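Local structure of SusD/RagB family nutrient-binding outer membrane lipoprotein (Bacteroides vulgatus, 4F7A) at residues A[263-268]-A[387-392]; A[284-289]-A[294-299]. The protein probably binds glycans, perhaps mucin O-glycans, at the outer membrane as a SusD-like lipoprotein that helps deliver them for uptake. All coordinates share one frame; numbering follows the deposited sequence.

Contact 1 (A[263-268]-A[387-392]); sequences MGATIA and TDYINY
Ala265 and Tyr389 meet where the first turn of helix 265-273, with Gly264 at its N-cap position, lies against an irregular loop of the SusD-like fold, between helices 356-371 and 416-431. The tight part is this one pair. The methyl CB of Ala265 comes obliquely onto the ring of Tyr389, 3.9 Å from Tyr389 CD1, and both residues are buried. The single methyl of alanine lets the helix backbone come near the loop, the CA atoms of Ala265 and Tyr389 being 6.6 Å apart, while still giving the ring an apolar contact. In Tyr389, CG stands anti to the backbone N (chi1 173°), beside the carbonyl carbon, and CD1 is the ring atom that meets the methyl.

Toward Thr387 the contact becomes loose. The hydroxyl OG1 of Thr387 stays 4.1 Å from the carbonyl O of Ala268, a distance at which no bond forms, and the threonine is partly exposed. Ala268 takes part through this carbonyl, and it is the loop backbone that closes this end: the carbonyl of Thr387 receives the hydroxyl of Ser269, one residue further along the helix.

Tyrosine suits its position because its ring packs on the Ala265 methyl while its hydroxyl reaches polar partners, among them Tyr315. OD1 of Asn391 lies at the edge of that ring, in its plane, and Tyr389 OH donates to Asn391 OD1 over 2.6 Å, tilted 21° from the carbonyl plane.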
loop_
_atom_site.group_PDB
_atom_site.type_symbol
_atom_site.label_atom_id
_atom_site.label_comp_id
_atom_site.label_asym_id
_atom_site.label_seq_id
_atom_site.Cartn_x
_atom_site.Cartn_y
_atom_site.Cartn_z
HETATM N N MSE A 263 -11.697 5.903 -11.906
HETATM C CA MSE A 263 -10.981 6.963 -11.221
HETATM C C MSE A 263 -11.758 7.491 -10.009
HETATM O O MSE A 263 -12.959 7.690 -10.088
HETATM C CB MSE A 263 -10.795 8.115 -12.214
HETATM C CG MSE A 263 -9.798 9.162 -11.787
HETATM SE SE MSE A 263 -9.699 10.538 -13.124
HETATM C CE MSE A 263 -7.912 11.189 -12.749
ATOM N N GLY A 264 -11.073 7.723 -8.887
ATOM C CA GLY A 264 -11.730 8.322 -7.719
ATOM C C GLY A 264 -11.747 9.844 -7.788
ATOM O O GLY A 264 -10.884 10.465 -8.425
ATOM N N ALA A 265 -12.744 10.461 -7.161
ATOM C CA ALA A 265 -12.867 11.932 -7.142
ATOM C C ALA A 265 -11.634 12.693 -6.620
ATOM O O ALA A 265 -11.294 13.754 -7.154
ATOM C CB ALA A 265 -14.127 12.370 -6.341
ATOM N N THR A 266 -10.951 12.179 -5.607
ATOM C CA THR A 266 -9.807 12.899 -5.049
ATOM C C THR A 266 -8.640 12.910 -6.012
ATOM O O THR A 266 -8.039 13.935 -6.188
ATOM C CB THR A 266 -9.329 12.382 -3.652
ATOM O OG1 THR A 266 -10.442 12.334 -2.732
ATOM C CG2 THR A 266 -8.280 13.319 -3.079
ATOM N N ILE A 267 -8.343 11.781 -6.650
ATOM C CA ILE A 267 -7.237 11.732 -7.599
ATOM C C ILE A 267 -7.578 12.554 -8.859
ATOM O O ILE A 267 -6.690 13.203 -9.415
ATOM C CB ILE A 267 -6.748 10.281 -7.859
ATOM C CG1 ILE A 267 -5.346 10.306 -8.505
ATOM C CG2 ILE A 267 -7.739 9.457 -8.716
ATOM C CD1 ILE A 267 -4.586 8.944 -8.407
ATOM N N ALA A 268 -8.858 12.646 -9.247
ATOM C CA ALA A 268 -9.255 13.563 -10.343
ATOM C C ALA A 268 -9.032 15.032 -9.935
ATOM O O ALA A 268 -8.491 15.805 -10.699
ATOM C CB ALA A 268 -10.693 13.355 -10.752
ATOM N N THR A 387 -8.729 20.754 -8.147
ATOM C CA THR A 387 -10.001 21.263 -8.584
ATOM C C THR A 387 -11.163 20.676 -7.787
ATOM O O THR A 387 -11.051 19.623 -7.157
ATOM C CB THR A 387 -10.188 20.999 -10.102
ATOM O OG1 THR A 387 -9.941 19.615 -10.377
ATOM C CG2 THR A 387 -9.218 21.868 -10.932
ATOM N N ASP A 388 -12.282 21.391 -7.816
ATOM C CA ASP A 388 -13.488 20.999 -7.122
ATOM C C ASP A 388 -14.117 19.796 -7.804
ATOM O O ASP A 388 -13.905 19.545 -9.009
ATOM C CB ASP A 388 -14.489 22.157 -7.136
ATOM C CG ASP A 388 -13.991 23.367 -6.382
ATOM O OD1 ASP A 388 -13.147 23.232 -5.442
ATOM O OD2 ASP A 388 -14.463 24.464 -6.705
ATOM N N TYR A 389 -14.866 19.033 -7.029
ATOM C CA TYR A 389 -15.668 17.938 -7.575
ATOM C C TYR A 389 -17.047 18.503 -7.916
ATOM O O TYR A 389 -17.695 19.146 -7.072
ATOM C CB TYR A 389 -15.795 16.759 -6.617
ATOM C CG TYR A 389 -16.754 15.764 -7.190
ATOM C CD1 TYR A 389 -16.383 14.966 -8.265
ATOM C CD2 TYR A 389 -18.070 15.721 -6.763
ATOM C CE1 TYR A 389 -17.279 14.115 -8.852
ATOM C CE2 TYR A 389 -18.992 14.877 -7.358
ATOM C CZ TYR A 389 -18.585 14.066 -8.396
ATOM O OH TYR A 389 -19.479 13.228 -9.001
ATOM N N ILE A 390 -17.479 18.277 -9.163
ATOM C CA ILE A 390 -18.795 18.667 -9.639
ATOM C C ILE A 390 -19.526 17.393 -10.047
ATOM O O ILE A 390 -18.996 16.587 -10.831
ATOM C CB ILE A 390 -18.724 19.590 -10.852
ATOM C CG1 ILE A 390 -17.839 20.810 -10.579
ATOM C CG2 ILE A 390 -20.174 20.021 -11.275
ATOM C CD1 ILE A 390 -18.335 21.673 -9.462
ATOM N N ASN A 391 -20.735 17.195 -9.527
ATOM C CA ASN A 391 -21.461 15.967 -9.794
ATOM C C ASN A 391 -22.230 16.040 -11.146
ATOM O O ASN A 391 -23.407 16.409 -11.199
ATOM C CB ASN A 391 -22.398 15.638 -8.632
ATOM C CG ASN A 391 -22.862 14.205 -8.666
ATOM O OD1 ASN A 391 -22.068 13.305 -8.502
ATOM N ND2 ASN A 391 -24.146 13.993 -8.875
ATOM N N TYR A 392 -21.550 15.680 -12.231
ATOM C CA TYR A 392 -22.156 15.728 -13.568
ATOM C C TYR A 392 -23.087 14.551 -13.800
ATOM O O TYR A 392 -23.977 14.613 -14.653
ATOM C CB TYR A 392 -21.078 15.811 -14.647
ATOM C CG TYR A 392 -20.355 17.146 -14.651
ATOM C CD1 TYR A 392 -21.049 18.332 -14.862
ATOM C CD2 TYR A 392 -18.995 17.223 -14.416
ATOM C CE1 TYR A 392 -20.402 19.566 -14.874
ATOM C CE2 TYR A 392 -18.338 18.447 -14.415
ATOM C CZ TYR A 392 -19.043 19.605 -14.640
ATOM O OH TYR A 392 -18.383 20.795 -14.649
#

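Contact 2 (A[284-289]-A[294-299]); sequences NPATLA and EYLGVP
Pro285 and Tyr295 lie side by side and point the same way, joining two loop segments that run past each other without forming a regular sheet. The tyrosine leaves its backbone with CG anti to the carbonyl carbon (chi1 -69°), and from CB the ring extends along the 284-289 segment. Tyr295 CD2 comes first, 3.6 Å from the carbonyl O of Asn284. Next, Tyr295 CE2 meets the peptide that joins Asn284 to Pro285, 3.4 Å from Asn284 C. Further out, Tyr295 CZ packs against Pro285 CG at 3.9 Å. At the tip, Tyr295 OH rests 3.7 Å from Pro285 CD. Over one face of the ring sits Pro285 CA in a CH-pi contact, 18° off the ring normal. Proline suits this place: its closed ring holds CG and CD as an apolar surface against CZ and OH of the tyrosine. An alanine in place of Tyr295 would probably leave the proline ring and the Asn284 peptide without their apolar cover and open a gap beside them.

Next to the ring, the backbone makes the one hydrogen bond between the segments: Ala286 N donates to Glu294 O, 2.7 Å away and nearly straight. On the other side of this bond from Tyr295, Leu296 CD1 lies 3.9 Å from Ala286 CB and also touches Leu288 CD2, the two leucines crossing at about a right angle. One backbone bond with apolar side chains flanking it is characteristic of an irregular loop closed on itself, here within the long connection between helix 279-282 and strand 329-332 of the SusD-like fold.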
loop_
_atom_site.group_PDB
_atom_site.type_symbol
_atom_site.label_atom_id
_atom_site.label_comp_id
_atom_site.label_asym_id
_atom_site.label_seq_id
_atom_site.Cartn_x
_atom_site.Cartn_y
_atom_site.Cartn_z
ATOM N N ASN A 284 -8.087 7.365 -18.330
ATOM C CA ASN A 284 -8.589 7.842 -19.620
ATOM C C ASN A 284 -9.637 8.925 -19.366
ATOM O O ASN A 284 -10.289 8.916 -18.314
ATOM C CB ASN A 284 -9.262 6.704 -20.389
ATOM C CG ASN A 284 -8.277 5.642 -20.897
ATOM O OD1 ASN A 284 -7.074 5.879 -20.972
ATOM N ND2 ASN A 284 -8.802 4.458 -21.240
ATOM N N PRO A 285 -9.836 9.836 -20.334
ATOM C CA PRO A 285 -10.923 10.786 -20.186
ATOM C C PRO A 285 -12.273 10.102 -20.056
ATOM O O PRO A 285 -12.469 8.994 -20.556
ATOM C CB PRO A 285 -10.872 11.597 -21.487
ATOM C CG PRO A 285 -9.466 11.418 -22.010
ATOM C CD PRO A 285 -9.060 10.046 -21.572
ATOM N N ALA A 286 -13.200 10.777 -19.392
ATOM C CA ALA A 286 -14.564 10.309 -19.258
ATOM C C ALA A 286 -15.234 10.089 -20.621
ATOM O O ALA A 286 -14.868 10.749 -21.610
ATOM C CB ALA A 286 -15.376 11.340 -18.439
ATOM N N THR A 287 -16.199 9.172 -20.666
ATOM C CA THR A 287 -17.032 8.986 -21.865
ATOM C C THR A 287 -18.409 9.680 -21.751
ATOM O O THR A 287 -19.240 9.607 -22.680
ATOM C CB THR A 287 -17.232 7.492 -22.179
ATOM O OG1 THR A 287 -17.697 6.823 -21.009
ATOM C CG2 THR A 287 -15.898 6.836 -22.684
ATOM N N LEU A 288 -18.649 10.371 -20.640
ATOM C CA LEU A 288 -19.919 11.095 -20.428
ATOM C C LEU A 288 -20.071 12.181 -21.473
ATOM O O LEU A 288 -19.168 12.983 -21.670
ATOM C CB LEU A 288 -19.971 11.725 -19.012
ATOM C CG LEU A 288 -21.254 12.464 -18.557
ATOM C CD1 LEU A 288 -22.471 11.523 -18.469
ATOM C CD2 LEU A 288 -21.017 13.141 -17.221
ATOM N N ALA A 289 -21.235 12.218 -22.129
ATOM C CA ALA A 289 -21.509 13.199 -23.162
ATOM C C ALA A 289 -21.297 14.614 -22.635
ATOM O O ALA A 289 -21.691 14.914 -21.516
ATOM C CB ALA A 289 -22.955 13.034 -23.715
ATOM N N GLU A 294 -12.621 15.475 -20.462
ATOM C CA GLU A 294 -12.347 15.736 -19.050
ATOM C C GLU A 294 -12.060 14.440 -18.297
ATOM O O GLU A 294 -12.495 13.337 -18.697
ATOM C CB GLU A 294 -13.527 16.470 -18.412
ATOM C CG GLU A 294 -13.747 17.869 -18.982
ATOM C CD GLU A 294 -15.191 18.327 -18.841
ATOM O OE1 GLU A 294 -15.787 18.077 -17.781
ATOM O OE2 GLU A 294 -15.740 18.891 -19.811
ATOM N N TYR A 295 -11.333 14.580 -17.207
ATOM C CA TYR A 295 -11.112 13.463 -16.291
ATOM C C TYR A 295 -12.047 13.636 -15.120
ATOM O O TYR A 295 -11.936 14.608 -14.363
ATOM C CB TYR A 295 -9.665 13.418 -15.821
ATOM C CG TYR A 295 -8.734 13.043 -16.957
ATOM C CD1 TYR A 295 -8.275 13.994 -17.856
ATOM C CD2 TYR A 295 -8.350 11.718 -17.148
ATOM C CE1 TYR A 295 -7.443 13.633 -18.936
ATOM C CE2 TYR A 295 -7.531 11.348 -18.208
ATOM C CZ TYR A 295 -7.070 12.305 -19.082
ATOM O OH TYR A 295 -6.264 11.920 -20.120
ATOM N N LEU A 296 -12.963 12.692 -14.959
ATOM C CA LEU A 296 -13.981 12.765 -13.913
ATOM C C LEU A 296 -13.824 11.577 -12.981
ATOM O O LEU A 296 -13.807 10.446 -13.435
ATOM C CB LEU A 296 -15.385 12.757 -14.525
ATOM C CG LEU A 296 -15.760 13.879 -15.475
ATOM C CD1 LEU A 296 -17.207 13.691 -15.952
ATOM C CD2 LEU A 296 -15.577 15.279 -14.819
ATOM N N GLY A 297 -13.677 11.854 -11.683
ATOM C CA GLY A 297 -13.552 10.848 -10.659
ATOM C C GLY A 297 -14.829 10.603 -9.865
ATOM O O GLY A 297 -15.597 11.525 -9.588
ATOM N N VAL A 298 -15.035 9.350 -9.477
ATOM C CA VAL A 298 -16.204 8.960 -8.729
ATOM C C VAL A 298 -16.102 9.378 -7.267
ATOM O O VAL A 298 -15.139 9.028 -6.588
ATOM C CB VAL A 298 -16.409 7.421 -8.845
ATOM C CG1 VAL A 298 -17.661 6.965 -8.089
ATOM C CG2 VAL A 298 -16.468 7.022 -10.363
ATOM N N PRO A 299 -17.092 10.127 -6.763
ATOM C CA PRO A 299 -17.054 10.488 -5.338
ATOM C C PRO A 299 -17.439 9.305 -4.453
ATOM O O PRO A 299 -18.414 8.614 -4.740
ATOM C CB PRO A 299 -18.123 11.578 -5.226
ATOM C CG PRO A 299 -19.113 11.198 -6.291
ATOM C CD PRO A 299 -18.312 10.609 -7.420
#

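Following the chain from the N terminus, strand 262-263 leads into helix 265-273, which gives contact 1 its first side. After helix 279-282 the chain enters a long loop, where contact 2 closes a short loop, with four residues between 284-289 and 294-299. Strand 329-332 and helices 334-346 and 356-371 follow before 387-392 returns to close contact 1. Contact 2 is thus nested inside the loop of contact 1, their centres about 9 Å apart. Segment 294-299 lies between the start of helix 265-273, where Val298 N and O make probable hydrogen bonds with Met263 O and Ala265 N, and the 387-392 loop, where Gly297 and Pro299 pack on Tyr389.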